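Local coordinates for hydrolase, NUDIX family (Clostridium perfringens ATCC 13124, PDB 3F6A), which probably hydrolyses a nucleoside diphosphate linked to another moiety, its exact substrate not being specified, at residues A[89-92]-A[96-99]; A[29-34]-A[138-143]; A[110-115]-A[120-125]; A[9-14]-A[59-64]. All blocks are in the same frame, centred on the assembly; numbering follows the deposited sequence.

Contact 1: residues A[89-92]-A[96-99]; sequences LGDV and HSHI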
loop_
_atom_site.group_PDB
_atom_site.type_symbol
_atom_site.label_atom_id
_atom_site.label_comp_id
_atom_site.label_asym_id
_atom_site.label_seq_id
_atom_site.Cartn_x
_atom_site.Cartn_y
_atom_site.Cartn_z
ATOM N N LEU A 89 -8.245 7.164 -1.189
ATOM C CA LEU A 89 -8.060 8.408 -1.931
ATOM C C LEU A 89 -8.833 9.521 -1.223
ATOM O O LEU A 89 -10.067 9.458 -1.097
ATOM C CB LEU A 89 -8.556 8.260 -3.371
ATOM C CG LEU A 89 -8.409 9.502 -4.262
ATOM C CD1 LEU A 89 -6.940 9.871 -4.417
ATOM C CD2 LEU A 89 -9.038 9.223 -5.629
ATOM N N GLY A 90 -8.092 10.524 -0.753
ATOM C CA GLY A 90 -8.675 11.644 -0.041
ATOM C C GLY A 90 -8.745 12.890 -0.902
ATOM O O GLY A 90 -7.954 13.074 -1.833
ATOM N N ASP A 91 -9.685 13.767 -0.566
ATOM C CA ASP A 91 -9.913 14.981 -1.335
ATOM C C ASP A 91 -9.777 16.226 -0.473
ATOM O O ASP A 91 -9.640 17.338 -0.979
ATOM C CB ASP A 91 -11.320 14.919 -1.933
ATOM C CG ASP A 91 -11.408 15.570 -3.289
ATOM O OD1 ASP A 91 -10.479 15.376 -4.104
ATOM O OD2 ASP A 91 -12.418 16.255 -3.551
ATOM N N VAL A 92 -9.819 16.039 0.836
ATOM C CA VAL A 92 -9.718 17.167 1.739
ATOM C C VAL A 92 -8.807 16.880 2.927
ATOM O O VAL A 92 -8.650 15.732 3.341
ATOM C CB VAL A 92 -11.115 17.565 2.246
ATOM C CG1 VAL A 92 -11.755 16.404 2.990
ATOM C CG2 VAL A 92 -11.010 18.776 3.129
ATOM N N HIS A 96 -6.197 18.806 -1.412
ATOM C CA HIS A 96 -5.760 18.467 -2.756
ATOM C C HIS A 96 -5.855 16.945 -2.787
ATOM O O HIS A 96 -5.683 16.289 -1.757
ATOM C CB HIS A 96 -4.328 18.952 -3.023
ATOM C CG HIS A 96 -3.300 18.389 -2.089
ATOM N ND1 HIS A 96 -2.827 17.097 -2.194
ATOM C CD2 HIS A 96 -2.641 18.948 -1.048
ATOM C CE1 HIS A 96 -1.918 16.886 -1.257
ATOM N NE2 HIS A 96 -1.787 17.991 -0.548
ATOM N N SER A 97 -6.163 16.383 -3.949
ATOM C CA SER A 97 -6.298 14.936 -4.052
ATOM C C SER A 97 -5.040 14.268 -3.532
ATOM O O SER A 97 -3.929 14.716 -3.808
ATOM C CB SER A 97 -6.560 14.517 -5.500
ATOM O OG SER A 97 -7.028 13.179 -5.553
ATOM N N HIS A 98 -5.214 13.206 -2.757
ATOM C CA HIS A 98 -4.069 12.504 -2.206
ATOM C C HIS A 98 -4.387 11.072 -1.828
ATOM O O HIS A 98 -5.527 10.731 -1.501
ATOM C CB HIS A 98 -3.544 13.242 -0.973
ATOM C CG HIS A 98 -4.564 13.414 0.110
ATOM N ND1 HIS A 98 -4.656 12.564 1.193
ATOM C CD2 HIS A 98 -5.528 14.348 0.285
ATOM C CE1 HIS A 98 -5.631 12.971 1.988
ATOM N NE2 HIS A 98 -6.173 14.052 1.460
ATOM N N ILE A 99 -3.358 10.240 -1.882
ATOM C CA ILE A 99 -3.473 8.844 -1.513
ATOM C C ILE A 99 -3.101 8.769 -0.043
ATOM O O ILE A 99 -2.127 9.385 0.393
ATOM C CB ILE A 99 -2.494 7.976 -2.328
ATOM C CG1 ILE A 99 -2.983 7.874 -3.772
ATOM C CG2 ILE A 99 -2.355 6.596 -1.696
ATOM C CD1 ILE A 99 -2.033 7.140 -4.686
HETATM O O HOH W 1 -9.753 12.746 -4.703
#

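Contact 2: residues A[29-34]-A[138-143]; sequences KMLPLG and ENILVM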
loop_
_atom_site.group_PDB
_atom_site.type_symbol
_atom_site.label_atom_id
_atom_site.label_comp_id
_atom_site.label_asym_id
_atom_site.label_seq_id
_atom_site.Cartn_x
_atom_site.Cartn_y
_atom_site.Cartn_z
ATOM N N LYS A 29 -13.550 17.688 13.177
ATOM C CA LYS A 29 -13.822 16.272 12.941
ATOM C C LYS A 29 -12.706 15.418 13.540
ATOM O O LYS A 29 -11.531 15.783 13.469
ATOM C CB LYS A 29 -13.914 15.992 11.439
ATOM C CG LYS A 29 -12.588 16.158 10.715
ATOM C CD LYS A 29 -12.607 15.573 9.311
ATOM C CE LYS A 29 -13.418 16.421 8.352
ATOM N NZ LYS A 29 -13.167 16.000 6.945
HETATM N N MSE A 30 -13.072 14.281 14.126
HETATM C CA MSE A 30 -12.085 13.382 14.715
HETATM C C MSE A 30 -11.413 12.539 13.627
HETATM O O MSE A 30 -12.090 11.965 12.769
HETATM C CB MSE A 30 -12.751 12.466 15.739
HETATM C CG MSE A 30 -13.350 13.220 16.926
HETATM SE SE MSE A 30 -12.108 14.472 17.755
HETATM C CE MSE A 30 -11.023 13.206 18.703
ATOM N N LEU A 31 -10.082 12.475 13.658
ATOM C CA LEU A 31 -9.328 11.704 12.672
ATOM C C LEU A 31 -8.141 10.991 13.307
ATOM O O LEU A 31 -7.694 11.349 14.406
ATOM C CB LEU A 31 -8.804 12.622 11.566
ATOM C CG LEU A 31 -9.801 13.372 10.679
ATOM C CD1 LEU A 31 -9.034 14.330 9.780
ATOM C CD2 LEU A 31 -10.624 12.381 9.852
ATOM N N PRO A 32 -7.623 9.955 12.634
ATOM C CA PRO A 32 -6.474 9.250 13.197
ATOM C C PRO A 32 -5.278 10.154 12.985
ATOM O O PRO A 32 -5.371 11.137 12.249
ATOM C CB PRO A 32 -6.397 7.991 12.347
ATOM C CG PRO A 32 -6.895 8.464 11.010
ATOM C CD PRO A 32 -8.094 9.301 11.403
ATOM N N LEU A 33 -4.164 9.845 13.636
ATOM C CA LEU A 33 -2.964 10.642 13.459
ATOM C C LEU A 33 -2.475 10.397 12.032
ATOM O O LEU A 33 -2.838 9.397 11.410
ATOM C CB LEU A 33 -1.881 10.211 14.456
ATOM C CG LEU A 33 -2.294 10.150 15.930
ATOM C CD1 LEU A 33 -1.044 10.022 16.814
ATOM C CD2 LEU A 33 -3.070 11.406 16.286
ATOM N N GLY A 34 -1.651 11.303 11.516
ATOM C CA GLY A 34 -1.146 11.140 10.166
ATOM C C GLY A 34 -0.653 12.435 9.553
ATOM O O GLY A 34 -0.600 13.468 10.223
ATOM N N GLU A 138 -17.996 8.105 8.941
ATOM C CA GLU A 138 -18.284 6.674 8.983
ATOM C C GLU A 138 -17.095 5.756 8.678
ATOM O O GLU A 138 -16.887 4.764 9.382
ATOM C CB GLU A 138 -19.432 6.342 8.024
ATOM C CG GLU A 138 -20.718 7.101 8.294
ATOM C CD GLU A 138 -21.218 6.920 9.716
ATOM O OE1 GLU A 138 -21.278 5.762 10.181
ATOM O OE2 GLU A 138 -21.558 7.934 10.361
ATOM N N ASN A 139 -16.322 6.067 7.636
ATOM C CA ASN A 139 -15.185 5.219 7.283
ATOM C C ASN A 139 -14.105 5.233 8.364
ATOM O O ASN A 139 -13.341 4.276 8.505
ATOM C CB ASN A 139 -14.607 5.618 5.911
ATOM C CG ASN A 139 -13.934 6.978 5.919
ATOM O OD1 ASN A 139 -14.349 7.887 6.625
ATOM N ND2 ASN A 139 -12.900 7.125 5.102
ATOM N N ILE A 140 -14.046 6.314 9.135
ATOM C CA ILE A 140 -13.071 6.390 10.217
ATOM C C ILE A 140 -13.572 5.483 11.340
ATOM O O ILE A 140 -12.787 4.790 11.997
ATOM C CB ILE A 140 -12.915 7.832 10.740
ATOM C CG1 ILE A 140 -12.338 8.722 9.635
ATOM C CG2 ILE A 140 -12.007 7.852 11.963
ATOM C CD1 ILE A 140 -10.978 8.270 9.120
ATOM N N LEU A 141 -14.887 5.481 11.545
ATOM C CA LEU A 141 -15.493 4.640 12.574
ATOM C C LEU A 141 -15.227 3.183 12.258
ATOM O O LEU A 141 -14.979 2.379 13.153
ATOM C CB LEU A 141 -17.007 4.861 12.647
ATOM C CG LEU A 141 -17.505 6.168 13.261
ATOM C CD1 LEU A 141 -19.026 6.229 13.187
ATOM C CD2 LEU A 141 -17.037 6.263 14.708
ATOM N N VAL A 142 -15.276 2.844 10.975
ATOM C CA VAL A 142 -15.041 1.469 10.549
ATOM C C VAL A 142 -13.595 1.031 10.761
ATOM O O VAL A 142 -13.340 -0.035 11.323
ATOM C CB VAL A 142 -15.398 1.285 9.062
ATOM C CG1 VAL A 142 -14.944 -0.067 8.575
ATOM C CG2 VAL A 142 -16.899 1.431 8.873
HETATM N N MSE A 143 -12.645 1.848 10.316
HETATM C CA MSE A 143 -11.242 1.487 10.472
HETATM C C MSE A 143 -10.791 1.447 11.926
HETATM O O MSE A 143 -9.968 0.613 12.304
HETATM C CB MSE A 143 -10.360 2.431 9.655
HETATM C CG MSE A 143 -10.586 2.275 8.146
HETATM SE SE MSE A 143 -9.336 3.223 7.031
HETATM C CE MSE A 143 -10.030 4.990 7.263
#

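Contact 3: residues A[110-115]-A[120-125]; sequences FETSPE and KILKWY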
loop_
_atom_site.group_PDB
_atom_site.type_symbol
_atom_site.label_atom_id
_atom_site.label_comp_id
_atom_site.label_asym_id
_atom_site.label_seq_id
_atom_site.Cartn_x
_atom_site.Cartn_y
_atom_site.Cartn_z
ATOM N N PHE A 110 -2.102 5.532 27.639
ATOM C CA PHE A 110 -3.104 6.464 27.140
ATOM C C PHE A 110 -2.592 7.889 27.195
ATOM O O PHE A 110 -3.147 8.776 26.554
ATOM C CB PHE A 110 -4.380 6.391 27.982
ATOM C CG PHE A 110 -5.151 5.119 27.818
ATOM C CD1 PHE A 110 -5.581 4.710 26.562
ATOM C CD2 PHE A 110 -5.497 4.354 28.930
ATOM C CE1 PHE A 110 -6.350 3.558 26.415
ATOM C CE2 PHE A 110 -6.266 3.202 28.791
ATOM C CZ PHE A 110 -6.693 2.806 27.529
ATOM N N GLU A 111 -1.538 8.111 27.969
ATOM C CA GLU A 111 -1.000 9.454 28.109
ATOM C C GLU A 111 -0.440 9.952 26.785
ATOM O O GLU A 111 0.293 9.239 26.105
ATOM C CB GLU A 111 0.092 9.479 29.179
ATOM C CG GLU A 111 0.244 10.828 29.853
ATOM C CD GLU A 111 1.368 10.852 30.868
ATOM O OE1 GLU A 111 1.415 9.946 31.732
ATOM O OE2 GLU A 111 2.200 11.786 30.802
ATOM N N THR A 112 -0.780 11.185 26.429
ATOM C CA THR A 112 -0.309 11.767 25.178
ATOM C C THR A 112 0.227 13.166 25.388
ATOM O O THR A 112 -0.197 13.871 26.298
ATOM C CB THR A 112 -1.440 11.814 24.144
ATOM O OG1 THR A 112 -2.580 12.465 24.716
ATOM C CG2 THR A 112 -1.834 10.408 23.738
ATOM N N SER A 113 1.164 13.565 24.537
ATOM C CA SER A 113 1.772 14.886 24.635
ATOM C C SER A 113 2.106 15.411 23.237
ATOM O O SER A 113 3.230 15.270 22.772
ATOM C CB SER A 113 3.049 14.792 25.475
ATOM O OG SER A 113 3.691 16.046 25.576
ATOM N N PRO A 114 1.132 16.030 22.552
ATOM C CA PRO A 114 1.393 16.549 21.205
ATOM C C PRO A 114 2.472 17.619 21.173
ATOM O O PRO A 114 2.610 18.402 22.109
ATOM C CB PRO A 114 0.041 17.118 20.781
ATOM C CG PRO A 114 -0.943 16.294 21.571
ATOM C CD PRO A 114 -0.280 16.224 22.924
ATOM N N GLU A 115 3.230 17.655 20.086
ATOM C CA GLU A 115 4.263 18.658 19.936
ATOM C C GLU A 115 3.621 19.969 19.478
ATOM O O GLU A 115 2.453 20.002 19.069
ATOM C CB GLU A 115 5.330 18.176 18.954
ATOM C CG GLU A 115 6.151 17.021 19.522
ATOM C CD GLU A 115 7.189 16.493 18.555
ATOM O OE1 GLU A 115 7.476 17.170 17.542
ATOM O OE2 GLU A 115 7.726 15.401 18.818
ATOM N N LYS A 120 -4.487 19.611 19.903
ATOM C CA LYS A 120 -4.344 19.310 21.326
ATOM C C LYS A 120 -5.538 18.561 21.924
ATOM O O LYS A 120 -5.609 18.368 23.136
ATOM C CB LYS A 120 -4.087 20.597 22.116
ATOM C CG LYS A 120 -2.782 21.299 21.729
ATOM C CD LYS A 120 -1.583 20.370 21.884
ATOM C CE LYS A 120 -0.294 21.063 21.444
ATOM N NZ LYS A 120 -0.033 22.265 22.274
ATOM N N ILE A 121 -6.469 18.144 21.073
ATOM C CA ILE A 121 -7.634 17.396 21.524
ATOM C C ILE A 121 -7.506 15.961 21.024
ATOM O O ILE A 121 -7.759 15.681 19.854
ATOM C CB ILE A 121 -8.935 17.993 20.969
ATOM C CG1 ILE A 121 -9.028 19.473 21.339
ATOM C CG2 ILE A 121 -10.129 17.237 21.533
ATOM C CD1 ILE A 121 -10.224 20.188 20.738
ATOM N N LEU A 122 -7.098 15.067 21.915
ATOM C CA LEU A 122 -6.927 13.658 21.593
ATOM C C LEU A 122 -7.821 12.834 22.508
ATOM O O LEU A 122 -7.840 13.046 23.719
ATOM C CB LEU A 122 -5.464 13.236 21.787
ATOM C CG LEU A 122 -4.410 13.722 20.779
ATOM C CD1 LEU A 122 -4.282 15.228 20.826
ATOM C CD2 LEU A 122 -3.081 13.073 21.103
ATOM N N LYS A 123 -8.561 11.895 21.930
ATOM C CA LYS A 123 -9.455 11.066 22.719
ATOM C C LYS A 123 -9.336 9.589 22.386
ATOM O O LYS A 123 -9.077 9.221 21.244
ATOM C CB LYS A 123 -10.901 11.525 22.513
ATOM C CG LYS A 123 -11.139 12.990 22.885
ATOM C CD LYS A 123 -12.623 13.326 22.900
ATOM C CE LYS A 123 -13.367 12.495 23.933
ATOM N NZ LYS A 123 -14.835 12.778 23.943
ATOM N N TRP A 124 -9.517 8.744 23.396
ATOM C CA TRP A 124 -9.455 7.302 23.192
ATOM C C TRP A 124 -10.883 6.778 23.138
ATOM O O TRP A 124 -11.735 7.190 23.928
ATOM C CB TRP A 124 -8.689 6.621 24.325
ATOM C CG TRP A 124 -7.223 6.964 24.352
ATOM C CD1 TRP A 124 -6.625 7.985 25.036
ATOM C CD2 TRP A 124 -6.177 6.271 23.668
ATOM N NE1 TRP A 124 -5.266 7.967 24.822
ATOM C CE2 TRP A 124 -4.965 6.925 23.985
ATOM C CE3 TRP A 124 -6.142 5.156 22.817
ATOM C CZ2 TRP A 124 -3.730 6.499 23.483
ATOM C CZ3 TRP A 124 -4.917 4.733 22.320
ATOM C CH2 TRP A 124 -3.727 5.404 22.655
ATOM N N TYR A 125 -11.143 5.869 22.204
ATOM C CA TYR A 125 -12.484 5.322 22.036
ATOM C C TYR A 125 -12.566 3.812 22.172
ATOM O O TYR A 125 -11.730 3.074 21.643
ATOM C CB TYR A 125 -13.035 5.710 20.663
ATOM C CG TYR A 125 -13.171 7.192 20.440
ATOM C CD1 TYR A 125 -14.413 7.818 20.531
ATOM C CD2 TYR A 125 -12.057 7.972 20.121
ATOM C CE1 TYR A 125 -14.544 9.180 20.312
ATOM C CE2 TYR A 125 -12.176 9.328 19.904
ATOM C CZ TYR A 125 -13.420 9.929 19.996
ATOM O OH TYR A 125 -13.538 11.279 19.773
#

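Contact 4: residues A[9-14]-A[59-64]; sequences VSVFIV and VTLYNP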
loop_
_atom_site.group_PDB
_atom_site.type_symbol
_atom_site.label_atom_id
_atom_site.label_comp_id
_atom_site.label_asym_id
_atom_site.label_seq_id
_atom_site.Cartn_x
_atom_site.Cartn_y
_atom_site.Cartn_z
ATOM N N VAL A 9 -0.056 9.428 5.096
ATOM C CA VAL A 9 -0.254 8.222 5.887
ATOM C C VAL A 9 -1.242 8.508 7.010
ATOM O O VAL A 9 -1.460 9.662 7.382
ATOM C CB VAL A 9 1.072 7.691 6.506
ATOM C CG1 VAL A 9 2.064 7.372 5.406
ATOM C CG2 VAL A 9 1.656 8.707 7.495
ATOM N N SER A 10 -1.850 7.449 7.528
ATOM C CA SER A 10 -2.798 7.540 8.631
ATOM C C SER A 10 -2.456 6.381 9.550
ATOM O O SER A 10 -2.063 5.316 9.082
ATOM C CB SER A 10 -4.246 7.385 8.141
ATOM O OG SER A 10 -4.689 8.556 7.484
ATOM N N VAL A 11 -2.599 6.590 10.853
ATOM C CA VAL A 11 -2.294 5.545 11.815
ATOM C C VAL A 11 -3.348 5.469 12.903
ATOM O O VAL A 11 -3.625 6.458 13.576
ATOM C CB VAL A 11 -0.949 5.789 12.527
ATOM C CG1 VAL A 11 -0.435 4.484 13.107
ATOM C CG2 VAL A 11 0.046 6.401 11.573
ATOM N N PHE A 12 -3.926 4.289 13.066
ATOM C CA PHE A 12 -4.912 4.044 14.093
ATOM C C PHE A 12 -4.139 3.334 15.188
ATOM O O PHE A 12 -3.685 2.206 15.011
ATOM C CB PHE A 12 -6.036 3.173 13.537
ATOM C CG PHE A 12 -6.986 3.924 12.647
ATOM C CD1 PHE A 12 -8.108 4.546 13.183
ATOM C CD2 PHE A 12 -6.739 4.043 11.282
ATOM C CE1 PHE A 12 -8.974 5.274 12.373
ATOM C CE2 PHE A 12 -7.604 4.774 10.460
ATOM C CZ PHE A 12 -8.719 5.389 11.003
ATOM N N ILE A 13 -3.983 4.013 16.318
ATOM C CA ILE A 13 -3.221 3.478 17.439
ATOM C C ILE A 13 -4.115 2.915 18.532
ATOM O O ILE A 13 -5.021 3.592 19.016
ATOM C CB ILE A 13 -2.314 4.578 18.031
ATOM C CG1 ILE A 13 -1.427 5.142 16.920
ATOM C CG2 ILE A 13 -1.469 4.017 19.164
ATOM C CD1 ILE A 13 -0.611 6.347 17.318
ATOM N N VAL A 14 -3.846 1.673 18.919
ATOM C CA VAL A 14 -4.625 1.003 19.946
ATOM C C VAL A 14 -3.848 0.783 21.241
ATOM O O VAL A 14 -2.716 0.309 21.224
ATOM C CB VAL A 14 -5.125 -0.377 19.435
ATOM C CG1 VAL A 14 -5.747 -1.178 20.586
ATOM C CG2 VAL A 14 -6.134 -0.176 18.308
ATOM N N VAL A 59 5.204 3.910 18.986
ATOM C CA VAL A 59 4.241 2.900 18.569
ATOM C C VAL A 59 4.860 1.645 17.968
ATOM O O VAL A 59 6.062 1.581 17.704
ATOM C CB VAL A 59 3.239 3.477 17.534
ATOM C CG1 VAL A 59 2.406 4.577 18.164
ATOM C CG2 VAL A 59 3.993 4.009 16.323
ATOM N N THR A 60 4.017 0.637 17.775
ATOM C CA THR A 60 4.433 -0.619 17.167
ATOM C C THR A 60 3.446 -0.914 16.046
ATOM O O THR A 60 2.305 -1.305 16.291
ATOM C CB THR A 60 4.423 -1.773 18.180
ATOM O OG1 THR A 60 5.501 -1.593 19.106
ATOM C CG2 THR A 60 4.586 -3.120 17.472
ATOM N N LEU A 61 3.888 -0.703 14.813
ATOM C CA LEU A 61 3.033 -0.933 13.660
ATOM C C LEU A 61 2.735 -2.413 13.462
ATOM O O LEU A 61 3.608 -3.263 13.622
ATOM C CB LEU A 61 3.697 -0.385 12.396
ATOM C CG LEU A 61 4.014 1.109 12.332
ATOM C CD1 LEU A 61 4.837 1.392 11.082
ATOM C CD2 LEU A 61 2.731 1.913 12.312
ATOM N N TYR A 62 1.489 -2.720 13.120
ATOM C CA TYR A 62 1.107 -4.098 12.859
ATOM C C TYR A 62 1.839 -4.453 11.569
ATOM O O TYR A 62 1.682 -3.770 10.551
ATOM C CB TYR A 62 -0.403 -4.195 12.661
ATOM C CG TYR A 62 -0.883 -5.543 12.197
ATOM C CD1 TYR A 62 -0.727 -6.678 12.996
ATOM C CD2 TYR A 62 -1.504 -5.686 10.954
ATOM C CE1 TYR A 62 -1.175 -7.923 12.568
ATOM C CE2 TYR A 62 -1.957 -6.925 10.518
ATOM C CZ TYR A 62 -1.787 -8.037 11.328
ATOM O OH TYR A 62 -2.216 -9.265 10.887
ATOM N N ASN A 63 2.651 -5.506 11.613
ATOM C CA ASN A 63 3.420 -5.904 10.446
ATOM C C ASN A 63 3.606 -7.408 10.277
ATOM O O ASN A 63 4.627 -7.976 10.686
ATOM C CB ASN A 63 4.782 -5.207 10.483
ATOM C CG ASN A 63 5.686 -5.621 9.339
ATOM O OD1 ASN A 63 5.223 -6.026 8.272
ATOM N ND2 ASN A 63 6.991 -5.503 9.551
ATOM N N PRO A 64 2.615 -8.075 9.668
ATOM C CA PRO A 64 2.704 -9.521 9.452
ATOM C C PRO A 64 3.774 -9.756 8.396
ATOM O O PRO A 64 3.603 -9.389 7.232
ATOM C CB PRO A 64 1.309 -9.882 8.961
ATOM C CG PRO A 64 0.904 -8.639 8.193
ATOM C CD PRO A 64 1.367 -7.524 9.102
#

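Contact 1: residues A[89-92]-A[96-99]
The imidazole of His98 lies with one face against the backbone of Gly90: Gly90 CA sits over that face toward the rim, 4.0 Å from the ring centroid, in a CH-pi contact. At the ring's edge, near its plane, is the carbonyl oxygen of Val92, with NE2 of His98 3.5 Å from Val92 O, an approach rather than a hydrogen bond. The ring reaches across to the other strand because CG sits between the backbone N and the carbonyl carbon (chi1 58°). A second flat group, the His96 ring, keeps to its own segment, and its ND1 donates close to the ring plane to Ser97 O.

The backbones beside the His98 ring are tied by a reciprocal pair of bonds. Gly90 N gives a nearly straight one to His98 O at 2.7 Å, and His98 N returns one to Gly90 O at 2.9 Å. Leu89 CD1 also touches the His98 carbonyl, 3.4 Å from His98 O. A water joins Asp91 OD1 to Ser97 OG. Leu89 also pairs with a strand of the second subunit, so the sheet continues across the interface. With Gly90 and His98 as the hydrogen-bonded pair and Leu89 and Ile99 as the non-hydrogen-bonded pair, this is the turn end of the antiparallel beta hairpin of strands 86-90 and 98-106.

Contact 2: residues A[29-34]-A[138-143]
Ile140 crosses Leu31 at a slant and meets Pro32 tip to tip, and that one side chain carries nearly the whole contact. It is where helix 138-150 packs on strand 30-36 in the alpha/beta/alpha sandwich of the Nudix fold, one of the layers that cover the central sheet. Strand 30-36 shows its two faces here: Pro32 looks toward helix 138-150, while Leu33 turns to helix 43-55, the helix of the Nudix sequence motif.

The geometry is simple. Ile140 points at the strand from the first turn of the helix. Its CG1 is anti to the carbonyl carbon (chi1 -64°), which turns that branch toward Leu31 and leaves CG2 to face the carbonyl of Met30, 4.2 Å from Met30 O. A further bend at the second torsion (chi2 -59°) carries CD1 on to Pro32. From the strand, Leu31 CD2 rests 4.0 Å from Ile140 CG1. No hydrogen bond links the segments; the fit is van der Waals packing, mostly between apolar side chains, and with only 119 Å² buried in all it is a light one. Phe12 and Leu21 of the neighbouring strands also touch Ile140.

Next to Ile140 in the helix, Asn139 turns to the second subunit, where its OD1 bonds to Ser76 OG and its ND2 to Glu78 OE1 of that chain. The nearest approach between the segments is made by Pro32 CD, which stands 3.8 Å from Ile140 CD1.

Contact 3: residues A[110-115]-A[120-125]
Phe110 presents its edge to the face of the Trp124 indole, and this is the tight half of the contact. Phe110 CD1 stands over the indole just 3.3 Å from Trp124 CD2, with the planes turned 70° to each other, a T-shaped (edge-to-face) pair. The same residue also takes the indole's hydrogen bond: Trp124 NE1 donates to Phe110 O at 2.9 Å. The oxygen uses a lone pair in the carbonyl plane, but the bond is bent, with an angle of 143° at the hydrogen, and Phe110 O lies somewhat off the indole plane. Together the ring and the carbonyl should restrict the rotation of the indole.

Further along, the loop 110-115 runs antiparallel to the strand 122-125 without pairing with it; its backbone instead bonds to the end of helix 43-55, through Ser113 with Ala55 and Glu115 with Glu53. Strand 122-125 meanwhile pairs with strand 18-23 at the margin of the Nudix sheet, so the loop fills the corner between that strand and the Nudix helix.

There the packing is mostly apolar, though Thr112 OG1 also lies against Leu122 CD2. Leu122 splits its two methyls between neighbours, CD1 going to Pro114 CG at 3.6 Å and CD2 to Thr112 CB at 3.7 Å.

The solvent side is looser. Lys120, bent at its second torsion (chi2 -56°), folds its aliphatic chain back onto the proline, where Lys120 CD comes within 3.8 Å of Pro114 CB. Beyond it, CE lies near Glu115 O, while the exposed side chain of Glu115 leads away.

Contact 4: residues A[9-14]-A[59-64]
Ile13 and Val59 meet at about a right angle, with one methyl of the valine set against the branches of the isoleucine. Val59 CG1 comes within 3.6 Å of Ile13 CD1, and it also lies 4.0 Å from Ile13 CG2, so it rests in the fork of the isoleucine. What aims CG1 there is the valine's first torsion, which places that methyl anti to the carbonyl carbon (chi1 -64°).

A second crossing, again near perpendicular, lies alongside. Val11 turns CG1 toward Leu61, and its methyl stops 4.2 Å from Leu61 CD2, a lighter touch than the first. The alternation i, i+2 along strand 7-15 puts Val11 and Ile13 on the same face, while Phe12 between them turns to the other face and meets helix 138-150.

These two strands are not partners in the Nudix sheet. Strand 98-106 lies between them, parallel to 7-15 and antiparallel to 60-61, and its Ala105 touches both Val11 and Leu61, so the two side chains meet beside a small residue of the strand between them. Above this face runs the Nudix helix 43-55, which meets Val11 through Cys47 and Val59 through Ala51.

No hydrogen bond crosses between the segments, and the contact is four aliphatic side chains. Val59 CG1 does most of the touching, for it also lies 4.1 Å from Ile13 CG1.

How the contacts relate
All four contacts belong to one Nudix domain and reach the same mixed sheet. In chain order contact 4 crosses contact 2, while contacts 1 and 3 are nested inside the long loop that contact 2 closes. Contacts 2 and 4 have centres 13 Å apart and join directly, since strands 30-36 and 7-15 are neighbours; Leu33 O and Val11 N form a probable hydrogen bond. Contact 3 touches both, through Trp124 on Ile13 and Tyr125 on Met30. Contact 1 sits at the hairpin end, about 25 Å from contact 3 between centres but touching contact 2 through Val92 and Lys29. Contacts 1 and 2 both touch the second subunit, tying the sheet and the C-terminal helix to the dimer.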